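Long-range contacts in putative cell wall hydrolase phosphatase-associated protein (Clostridioides difficile, PDB 7CFL), which probably cleaves peptide bonds of cell-wall peptidoglycan as a cysteine endopeptidase of the NlpC/P60 type, the chain being the catalytic domain of a longer autolysin: residues A[24-29]-A[115-119]; A[40-46]-A[58-64]; A[72-77]-A[131-136]. All blocks are in the same frame, centred on the assembly; numbering follows the deposited sequence.

Contact 1 (A[24-29]-A[115-119]); sequences LLGKPY and KKVTI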
loop_
_atom_site.group_PDB
_atom_site.type_symbol
_atom_site.label_atom_id
_atom_site.label_comp_id
_atom_site.label_asym_id
_atom_site.label_seq_id
_atom_site.Cartn_x
_atom_site.Cartn_y
_atom_site.Cartn_z
ATOM N N LEU A 24 11.867 -3.077 5.538
ATOM C CA LEU A 24 10.879 -3.081 6.643
ATOM C C LEU A 24 10.088 -4.393 6.686
ATOM O O LEU A 24 9.144 -4.468 7.513
ATOM C CB LEU A 24 9.964 -1.866 6.507
ATOM C CG LEU A 24 10.639 -0.498 6.438
ATOM C CD1 LEU A 24 9.624 0.578 6.128
ATOM C CD2 LEU A 24 11.351 -0.158 7.740
ATOM N N LEU A 25 10.346 -5.352 5.774
ATOM C CA LEU A 25 9.690 -6.690 5.791
ATOM C C LEU A 25 9.792 -7.271 7.200
ATOM O O LEU A 25 10.885 -7.189 7.792
ATOM C CB LEU A 25 10.318 -7.650 4.770
ATOM C CG LEU A 25 9.827 -7.449 3.330
ATOM C CD1 LEU A 25 10.767 -8.092 2.330
ATOM C CD2 LEU A 25 8.423 -7.998 3.155
ATOM N N GLY A 26 8.668 -7.785 7.707
ATOM C CA GLY A 26 8.604 -8.493 8.993
ATOM C C GLY A 26 8.279 -7.552 10.135
ATOM O O GLY A 26 8.112 -8.074 11.272
ATOM N N LYS A 27 8.232 -6.229 9.897
ATOM C CA LYS A 27 7.993 -5.244 10.992
ATOM C C LYS A 27 6.520 -5.332 11.365
ATOM O O LYS A 27 5.676 -5.522 10.496
ATOM C CB LYS A 27 8.435 -3.838 10.596
ATOM C CG LYS A 27 9.948 -3.707 10.398
ATOM C CD LYS A 27 10.502 -2.355 10.694
ATOM C CE LYS A 27 11.233 -2.316 12.011
ATOM N NZ LYS A 27 12.554 -2.971 11.909
ATOM N N PRO A 28 6.156 -5.263 12.661
ATOM C CA PRO A 28 4.792 -5.589 13.088
ATOM C C PRO A 28 3.713 -4.571 12.691
ATOM O O PRO A 28 4.012 -3.377 12.611
ATOM C CB PRO A 28 4.915 -5.644 14.624
ATOM C CG PRO A 28 6.028 -4.676 14.901
ATOM C CD PRO A 28 7.030 -4.942 13.805
ATOM N N TYR A 29 2.488 -5.062 12.488
ATOM C CA TYR A 29 1.259 -4.247 12.298
ATOM C C TYR A 29 0.775 -3.770 13.673
ATOM O O TYR A 29 0.569 -4.610 14.585
ATOM C CB TYR A 29 0.122 -5.014 11.618
ATOM C CG TYR A 29 -1.102 -4.170 11.354
ATOM C CD1 TYR A 29 -2.048 -3.946 12.338
ATOM C CD2 TYR A 29 -1.321 -3.581 10.115
ATOM C CE1 TYR A 29 -3.147 -3.133 12.121
ATOM C CE2 TYR A 29 -2.429 -2.777 9.871
ATOM C CZ TYR A 29 -3.364 -2.572 10.870
ATOM O OH TYR A 29 -4.463 -1.800 10.645
ATOM N N LYS A 115 0.101 -10.098 10.358
ATOM C CA LYS A 115 0.215 -8.911 11.250
ATOM C C LYS A 115 1.625 -8.318 11.156
ATOM O O LYS A 115 2.251 -8.011 12.193
ATOM C CB LYS A 115 -0.156 -9.314 12.684
ATOM C CG LYS A 115 -1.645 -9.512 12.899
ATOM C CD LYS A 115 -2.439 -8.289 12.486
ATOM C CE LYS A 115 -3.753 -8.124 13.210
ATOM N NZ LYS A 115 -3.870 -6.752 13.755
ATOM N N LYS A 116 2.139 -8.178 9.947
ATOM C CA LYS A 116 3.495 -7.638 9.710
ATOM C C LYS A 116 3.569 -7.147 8.265
ATOM O O LYS A 116 2.762 -7.605 7.448
ATOM C CB LYS A 116 4.556 -8.711 9.976
ATOM C CG LYS A 116 4.474 -9.934 9.068
ATOM C CD LYS A 116 5.426 -11.082 9.401
ATOM C CE LYS A 116 5.543 -11.388 10.877
ATOM N NZ LYS A 116 6.193 -12.698 11.110
ATOM N N VAL A 117 4.548 -6.302 7.980
ATOM C CA VAL A 117 4.915 -5.904 6.591
ATOM C C VAL A 117 5.282 -7.185 5.840
ATOM O O VAL A 117 6.201 -7.961 6.284
ATOM C CB VAL A 117 6.059 -4.883 6.562
ATOM C CG1 VAL A 117 6.479 -4.556 5.143
ATOM C CG2 VAL A 117 5.713 -3.618 7.322
ATOM N N THR A 118 4.611 -7.407 4.717
ATOM C CA THR A 118 4.718 -8.674 3.973
ATOM C C THR A 118 4.420 -8.352 2.515
ATOM O O THR A 118 4.072 -7.190 2.199
ATOM C CB THR A 118 3.765 -9.761 4.496
ATOM O OG1 THR A 118 4.133 -10.998 3.887
ATOM C CG2 THR A 118 2.302 -9.499 4.207
ATOM N N ILE A 119 4.523 -9.388 1.709
ATOM C CA ILE A 119 4.237 -9.292 0.250
ATOM C C ILE A 119 3.049 -10.204 -0.068
ATOM O O ILE A 119 3.059 -11.389 0.357
ATOM C CB ILE A 119 5.508 -9.628 -0.545
ATOM C CG1 ILE A 119 6.534 -8.494 -0.440
ATOM C CG2 ILE A 119 5.164 -9.936 -2.000
ATOM C CD1 ILE A 119 7.923 -8.888 -0.864
#
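Leu24 meets Val117 through its carbonyl oxygen: Leu24 O faces Val117 CB at 3.3 Å, with both valine methyls at similar, slightly longer range. With CG1 anti to the backbone N (chi1 176°), that methyl turns toward Leu25 CA. The same Leu24 O accepts from Lys27 N and closes a type II turn over Leu24 to Lys27. Leu25 works from its far end, CD2 resting 3.9 Å from Thr118 CA and 4.1 Å from Ile119 CG1. Gly26, at the turn position of positive phi, gives its N-H to Val117 O (N to O 2.9 Å), approaching somewhat out of the carbonyl plane. Lys27 O takes the return bond from Val117 N, 2.9 Å away and in the carbonyl plane, and also receives Lys116 CA in a CH...O contact. At Pro28 the backbones form a single bridge with Lys116, the CA atoms 4.2 Å apart. Tyr29 N then reaches Lys115 O at 3.0 Å; the N-H points almost straight at the oxygen (173°) but comes from above the carbonyl plane. Beyond it, the side chain of Lys115, bent at chi2 and chi4, brings NZ to 3.6 Å from Tyr29 CD1, approaching the ring obliquely. Tyr29 OH is hydrogen-bonded to a bound citrate. Leu24 also packs on Phe44 of helix 41-53. The arrangement is a single beta bridge next to a type II turn, joining the loop before helix 41-53, which probably carries the catalytic cysteine as in relatives, to the start of 118-121, one of the two edge strands of the sheet in this NlpC/P60 chain.

Contact 2 (A[40-46]-A[58-64]); sequences DCSGFTQ and PRVSRDQ. With FLC (citrate anion), chain E.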
loop_
_atom_site.group_PDB
_atom_site.type_symbol
_atom_site.label_atom_id
_atom_site.label_comp_id
_atom_site.label_asym_id
_atom_site.label_seq_id
_atom_site.Cartn_x
_atom_site.Cartn_y
_atom_site.Cartn_z
ATOM N N ASP A 40 0.579 0.748 10.435
ATOM C CA ASP A 40 -0.690 0.297 9.825
ATOM C C ASP A 40 -0.499 0.457 8.310
ATOM O O ASP A 40 0.601 0.873 7.869
ATOM C CB ASP A 40 -1.908 0.971 10.458
ATOM C CG ASP A 40 -2.024 2.472 10.257
ATOM O OD1 ASP A 40 -1.426 2.998 9.283
ATOM O OD2 ASP A 40 -2.710 3.119 11.100
ATOM N N CYS A 41 -1.492 0.096 7.512
ATOM C CA CYS A 41 -1.248 -0.078 6.059
ATOM C C CYS A 41 -0.943 1.306 5.434
ATOM O O CYS A 41 0.052 1.408 4.744
ATOM C CB CYS A 41 -2.389 -0.866 5.435
ATOM S SG CYS A 41 -3.929 0.073 5.328
ATOM N N SER A 42 -1.659 2.345 5.808
ATOM C CA SER A 42 -1.467 3.720 5.292
ATOM C C SER A 42 -0.281 4.394 5.994
ATOM O O SER A 42 0.385 5.216 5.393
ATOM C CB SER A 42 -2.741 4.502 5.479
ATOM O OG SER A 42 -3.121 4.488 6.845
ATOM N N GLY A 43 -0.007 4.051 7.252
ATOM C CA GLY A 43 1.184 4.598 7.923
ATOM C C GLY A 43 2.459 4.092 7.273
ATOM O O GLY A 43 3.443 4.860 7.195
ATOM N N PHE A 44 2.425 2.851 6.783
ATOM C CA PHE A 44 3.530 2.200 6.059
ATOM C C PHE A 44 3.765 2.925 4.750
ATOM O O PHE A 44 4.893 3.322 4.431
ATOM C CB PHE A 44 3.195 0.740 5.775
ATOM C CG PHE A 44 4.245 0.011 4.981
ATOM C CD1 PHE A 44 5.496 -0.265 5.512
ATOM C CD2 PHE A 44 3.966 -0.398 3.685
ATOM C CE1 PHE A 44 6.450 -0.940 4.762
ATOM C CE2 PHE A 44 4.923 -1.070 2.942
ATOM C CZ PHE A 44 6.155 -1.354 3.483
ATOM N N THR A 45 2.717 3.066 3.950
ATOM C CA THR A 45 2.899 3.768 2.654
ATOM C C THR A 45 3.354 5.214 2.879
ATOM O O THR A 45 4.308 5.632 2.209
ATOM C CB THR A 45 1.663 3.662 1.768
ATOM O OG1 THR A 45 0.518 4.215 2.413
ATOM C CG2 THR A 45 1.392 2.231 1.390
ATOM N N GLN A 46 2.735 5.960 3.808
ATOM C CA GLN A 46 3.205 7.333 4.113
ATOM C C GLN A 46 4.701 7.311 4.455
ATOM O O GLN A 46 5.433 8.180 3.964
ATOM C CB GLN A 46 2.372 8.000 5.207
ATOM C CG GLN A 46 2.535 9.509 5.228
ATOM C CD GLN A 46 1.853 10.122 6.418
ATOM O OE1 GLN A 46 2.158 9.757 7.566
ATOM N NE2 GLN A 46 1.015 11.104 6.173
ATOM N N PRO A 58 -1.168 11.606 1.898
ATOM C CA PRO A 58 -2.095 11.629 3.032
ATOM C C PRO A 58 -1.894 10.484 4.025
ATOM O O PRO A 58 -1.321 9.465 3.701
ATOM C CB PRO A 58 -3.486 11.489 2.393
ATOM C CG PRO A 58 -3.304 12.092 1.008
ATOM C CD PRO A 58 -1.893 11.711 0.614
ATOM N N ARG A 59 -2.352 10.720 5.258
ATOM C CA ARG A 59 -2.203 9.745 6.363
ATOM C C ARG A 59 -3.056 8.499 6.155
ATOM O O ARG A 59 -2.472 7.427 6.351
ATOM C CB ARG A 59 -2.527 10.388 7.707
ATOM C CG ARG A 59 -2.459 9.423 8.888
ATOM C CD ARG A 59 -1.098 8.767 9.018
ATOM N NE ARG A 59 -0.993 7.793 10.094
ATOM C CZ ARG A 59 -1.352 6.506 10.029
ATOM N NH1 ARG A 59 -1.880 5.984 8.921
ATOM N NH2 ARG A 59 -1.151 5.734 11.088
ATOM N N VAL A 60 -4.349 8.612 5.795
ATOM C CA VAL A 60 -5.257 7.422 5.831
ATOM C C VAL A 60 -5.502 6.923 4.404
ATOM O O VAL A 60 -5.419 7.729 3.449
ATOM C CB VAL A 60 -6.573 7.657 6.600
ATOM C CG1 VAL A 60 -6.305 8.081 8.038
ATOM C CG2 VAL A 60 -7.474 8.649 5.907
ATOM N N SER A 61 -5.851 5.649 4.301
ATOM C CA SER A 61 -5.977 4.941 2.999
ATOM C C SER A 61 -6.999 5.640 2.090
ATOM O O SER A 61 -6.639 5.855 0.911
ATOM C CB SER A 61 -6.270 3.471 3.185
ATOM O OG SER A 61 -7.516 3.246 3.822
ATOM N N ARG A 62 -8.175 6.032 2.608
ATOM C CA ARG A 62 -9.268 6.640 1.803
ATOM C C ARG A 62 -8.822 7.974 1.199
ATOM O O ARG A 62 -9.285 8.299 0.080
ATOM C CB ARG A 62 -10.593 6.738 2.571
ATOM C CG ARG A 62 -10.569 7.561 3.847
ATOM C CD ARG A 62 -11.684 7.157 4.810
ATOM N NE ARG A 62 -11.490 7.766 6.125
ATOM C CZ ARG A 62 -10.936 7.189 7.202
ATOM N NH1 ARG A 62 -10.507 5.937 7.185
ATOM N NH2 ARG A 62 -10.813 7.889 8.317
ATOM N N ASP A 63 -7.934 8.706 1.855
ATOM C CA ASP A 63 -7.397 10.007 1.388
ATOM C C ASP A 63 -6.232 9.744 0.419
ATOM O O ASP A 63 -6.157 10.415 -0.627
ATOM C CB ASP A 63 -6.993 10.859 2.605
ATOM C CG ASP A 63 -8.188 11.295 3.453
ATOM O OD1 ASP A 63 -9.284 11.296 2.925
ATOM O OD2 ASP A 63 -8.025 11.595 4.677
ATOM N N GLN A 64 -5.372 8.763 0.691
ATOM C CA GLN A 64 -4.283 8.387 -0.246
ATOM C C GLN A 64 -4.935 7.985 -1.579
ATOM O O GLN A 64 -4.392 8.372 -2.608
ATOM C CB GLN A 64 -3.407 7.271 0.300
ATOM C CG GLN A 64 -2.648 7.644 1.573
ATOM C CD GLN A 64 -1.699 6.522 1.900
ATOM O OE1 GLN A 64 -1.578 5.520 1.202
ATOM N NE2 GLN A 64 -1.066 6.622 3.053
HETATM C CAC FLC E . -5.486 4.351 9.728
HETATM C CA FLC E . -5.252 2.967 9.126
HETATM C CB FLC E . -6.405 2.414 8.271
HETATM C CBC FLC E . -6.770 3.382 7.109
HETATM C CG FLC E . -6.020 1.098 7.592
HETATM C CGC FLC E . -5.622 -0.063 8.467
HETATM O OA1 FLC E . -6.489 5.005 9.340
HETATM O OA2 FLC E . -4.658 4.788 10.592
HETATM O OB1 FLC E . -7.981 3.443 6.798
HETATM O OB2 FLC E . -5.844 4.000 6.523
HETATM O OG1 FLC E . -6.546 -0.796 8.878
HETATM O OG2 FLC E . -4.388 -0.267 8.661
HETATM O OHB FLC E . -7.545 2.247 9.081
#
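Helix 41-53, N-capped by Asp40, lies with its first turn against the start of helix 61-64, whose N-cap position is Val60; the backbones come nearest at Ser42 and Ser61, CA to CA 5.2 Å. Arg59, in the loop just before helix 61-64, is bent at chi2 (58°) and swings its guanidinium back to Asp40. The grip is end-on, Arg59 NH1 to Asp40 OD1 and Arg59 NH2 to Asp40 OD2, each 3.0 Å, planes 58° apart. Asp40 OD1 also accepts from Gly43 N, the capping bond, and Glu34 makes a salt bridge with Arg59 NE. The Gln46 side chain crosses that of Arg59 at about a right angle, Gln46 OE1 3.7 Å from Arg59 CD, its NE2 hydrogen-bonded to Ile57 O. Gln64 NE2 donates to Ser42 O at 3.1 Å and to Pro58 O at 2.9 Å; Gln46 N reaches Ser42 O from the opposite face. A citrate, probably from the crystallisation liquor, accepts from Cys41 N, Ser42 OG and Ser61 N. Cys41, with His96 packed on it, is placed as in papain-like NlpC/P60 peptidases, where such a pair is catalytic; Cys41 is probably the nucleophile, and the citrate probably marks the substrate cleft.

Contact 3 (A[72-77]-A[131-136]); sequences NRGDLR and YVNARR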
loop_
_atom_site.group_PDB
_atom_site.type_symbol
_atom_site.label_atom_id
_atom_site.label_comp_id
_atom_site.label_asym_id
_atom_site.label_seq_id
_atom_site.Cartn_x
_atom_site.Cartn_y
_atom_site.Cartn_z
ATOM N N ASN A 72 -5.124 2.962 -14.177
ATOM C CA ASN A 72 -5.932 1.734 -14.405
ATOM C C ASN A 72 -5.159 0.520 -13.870
ATOM O O ASN A 72 -3.954 0.468 -14.053
ATOM C CB ASN A 72 -6.270 1.530 -15.887
ATOM C CG ASN A 72 -7.349 2.467 -16.374
ATOM O OD1 ASN A 72 -7.129 3.233 -17.311
ATOM N ND2 ASN A 72 -8.508 2.424 -15.741
ATOM N N ARG A 73 -5.869 -0.508 -13.417
ATOM C CA ARG A 73 -5.239 -1.733 -12.850
ATOM C C ARG A 73 -4.345 -2.386 -13.923
ATOM O O ARG A 73 -3.352 -2.944 -13.561
ATOM C CB ARG A 73 -6.311 -2.685 -12.312
ATOM C CG ARG A 73 -5.768 -3.996 -11.753
ATOM C CD ARG A 73 -6.871 -4.857 -11.169
ATOM N NE ARG A 73 -6.419 -6.187 -10.794
ATOM C CZ ARG A 73 -7.102 -7.041 -10.025
ATOM N NH1 ARG A 73 -8.302 -6.724 -9.551
ATOM N NH2 ARG A 73 -6.565 -8.212 -9.716
ATOM N N GLY A 74 -4.699 -2.356 -15.228
ATOM C CA GLY A 74 -3.823 -2.932 -16.269
ATOM C C GLY A 74 -2.521 -2.157 -16.526
ATOM O O GLY A 74 -1.622 -2.727 -17.182
ATOM N N ASP A 75 -2.401 -0.911 -16.049
ATOM C CA ASP A 75 -1.264 0.028 -16.284
ATOM C C ASP A 75 -0.416 0.196 -15.011
ATOM O O ASP A 75 0.420 1.125 -14.986
ATOM C CB ASP A 75 -1.782 1.408 -16.698
ATOM C CG ASP A 75 -0.725 2.371 -17.235
ATOM O OD1 ASP A 75 -0.602 3.503 -16.636
ATOM O OD2 ASP A 75 -0.041 2.001 -18.250
ATOM N N LEU A 76 -0.601 -0.633 -13.985
ATOM C CA LEU A 76 0.196 -0.512 -12.722
ATOM C C LEU A 76 1.691 -0.600 -13.023
ATOM O O LEU A 76 2.106 -1.480 -13.812
ATOM C CB LEU A 76 -0.221 -1.613 -11.759
ATOM C CG LEU A 76 -1.540 -1.372 -11.033
ATOM C CD1 LEU A 76 -1.984 -2.615 -10.276
ATOM C CD2 LEU A 76 -1.404 -0.210 -10.062
ATOM N N ARG A 77 2.466 0.252 -12.344
ATOM C CA ARG A 77 3.942 0.356 -12.418
ATOM C C ARG A 77 4.463 0.215 -10.986
ATOM O O ARG A 77 3.688 0.570 -10.077
ATOM C CB ARG A 77 4.407 1.725 -12.925
ATOM C CG ARG A 77 4.226 1.959 -14.417
ATOM C CD ARG A 77 4.859 3.306 -14.711
ATOM N NE ARG A 77 4.350 3.949 -15.908
ATOM C CZ ARG A 77 4.657 5.192 -16.277
ATOM N NH1 ARG A 77 4.150 5.690 -17.392
ATOM N NH2 ARG A 77 5.462 5.938 -15.533
ATOM N N TYR A 131 -10.218 -4.924 -4.854
ATOM C CA TYR A 131 -9.474 -3.854 -5.568
ATOM C C TYR A 131 -10.423 -2.699 -5.896
ATOM O O TYR A 131 -11.502 -2.945 -6.512
ATOM C CB TYR A 131 -8.805 -4.395 -6.830
ATOM C CG TYR A 131 -8.020 -3.377 -7.604
ATOM C CD1 TYR A 131 -6.640 -3.310 -7.495
ATOM C CD2 TYR A 131 -8.643 -2.485 -8.475
ATOM C CE1 TYR A 131 -5.906 -2.350 -8.162
ATOM C CE2 TYR A 131 -7.919 -1.509 -9.138
ATOM C CZ TYR A 131 -6.544 -1.456 -9.008
ATOM O OH TYR A 131 -5.809 -0.526 -9.685
ATOM N N VAL A 132 -10.013 -1.470 -5.553
ATOM C CA VAL A 132 -10.817 -0.238 -5.819
ATOM C C VAL A 132 -10.171 0.570 -6.945
ATOM O O VAL A 132 -10.847 0.780 -7.986
ATOM C CB VAL A 132 -11.051 0.614 -4.563
ATOM C CG1 VAL A 132 -11.739 1.937 -4.918
ATOM C CG2 VAL A 132 -11.859 -0.165 -3.532
ATOM N N ASN A 133 -8.954 1.042 -6.747
ATOM C CA ASN A 133 -8.256 1.996 -7.635
ATOM C C ASN A 133 -6.761 1.993 -7.321
ATOM O O ASN A 133 -6.296 1.251 -6.409
ATOM C CB ASN A 133 -8.855 3.403 -7.565
ATOM C CG ASN A 133 -8.505 4.223 -6.338
ATOM O OD1 ASN A 133 -8.097 3.682 -5.313
ATOM N ND2 ASN A 133 -8.690 5.525 -6.447
ATOM N N ALA A 134 -6.037 2.829 -8.047
ATOM C CA ALA A 134 -4.588 2.968 -7.919
ATOM C C ALA A 134 -4.222 4.424 -8.153
ATOM O O ALA A 134 -4.963 5.123 -8.861
ATOM C CB ALA A 134 -3.927 2.024 -8.868
ATOM N N ARG A 135 -3.097 4.850 -7.593
ATOM C CA ARG A 135 -2.565 6.217 -7.733
ATOM C C ARG A 135 -1.046 6.179 -7.921
ATOM O O ARG A 135 -0.355 5.364 -7.244
ATOM C CB ARG A 135 -2.902 7.059 -6.505
ATOM C CG ARG A 135 -4.379 7.314 -6.294
ATOM C CD ARG A 135 -4.921 8.313 -7.282
ATOM N NE ARG A 135 -6.322 8.548 -7.008
ATOM C CZ ARG A 135 -7.125 9.326 -7.745
ATOM N NH1 ARG A 135 -6.650 10.028 -8.758
ATOM N NH2 ARG A 135 -8.388 9.462 -7.404
ATOM N N ARG A 136 -0.567 7.031 -8.829
ATOM C CA ARG A 136 0.860 7.263 -9.133
ATOM C C ARG A 136 1.253 8.569 -8.437
ATOM O O ARG A 136 0.592 9.603 -8.667
ATOM C CB ARG A 136 1.091 7.276 -10.645
ATOM C CG ARG A 136 2.563 7.344 -11.011
ATOM C CD ARG A 136 2.719 6.966 -12.473
ATOM N NE ARG A 136 2.267 5.591 -12.600
ATOM C CZ ARG A 136 1.672 5.062 -13.671
ATOM N NH1 ARG A 136 1.419 5.790 -14.742
ATOM N NH2 ARG A 136 1.301 3.800 -13.652
#
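The connection between strands 69-71 and 81-84 crosses here over strand 131-136 of the antiparallel sheet, and is received by the side chains of Tyr131, Ala134 and Arg136, which point toward it. Arg73, fully extended, runs across the Tyr131 ring: its CD sits 3.8 Å from the ring centroid, only 1° off the normal, in a CH-pi contact. Its CB meets the hydroxyl end, 3.4 Å from Tyr131 OH, while the guanidinium passes on to Asn123 and Ser128. The branch of Leu76 reaches the strand with CD2, 3.6 Å from Ala134 CB. At the other end Arg136, bent at chi3 (-63°), lays its guanidinium flat against that of Arg77, centres 4.0 Å apart and planes 11° from parallel. Such stacking of two like charges is probably eased by acids nearby. Asp75 OD1 forms a salt bridge to Arg136 NH2 at 3.6 Å, and Asp80 pairs with the same nitrogen more strongly. Arg136 NH2 also makes a weak hydrogen bond to Asp75 O, 3.1 Å away and near the guanidinium plane. This is a surface contact of packing and charged groups, in which the connection passes over the strand lying between its two ends in the six-stranded sheet of this NlpC/P60 domain.

In the fold
Contacts 1 and 2 meet directly and share the citrate. Tyr29 CE2 lies 3.5 Å from Asp40 CA, while Phe44 CZ is 3.6 Å from Val117 CG1; the loop 24-29 thus covers the N-terminal end of helix 41-53. Trp31 also hydrogen-bonds the citrate, which probably marks the active-site cleft. Contact 3 stands apart from that site. Its centre is about 22 Å from that of contact 1, with nearest atoms about 13 Å apart, yet both reach the same sheet, at strands far apart in its order. Contact 2 bridges the gap: its centre is about 16 Å from that of contact 3, and Gln64 O touches Arg135 CG at 3.8 Å.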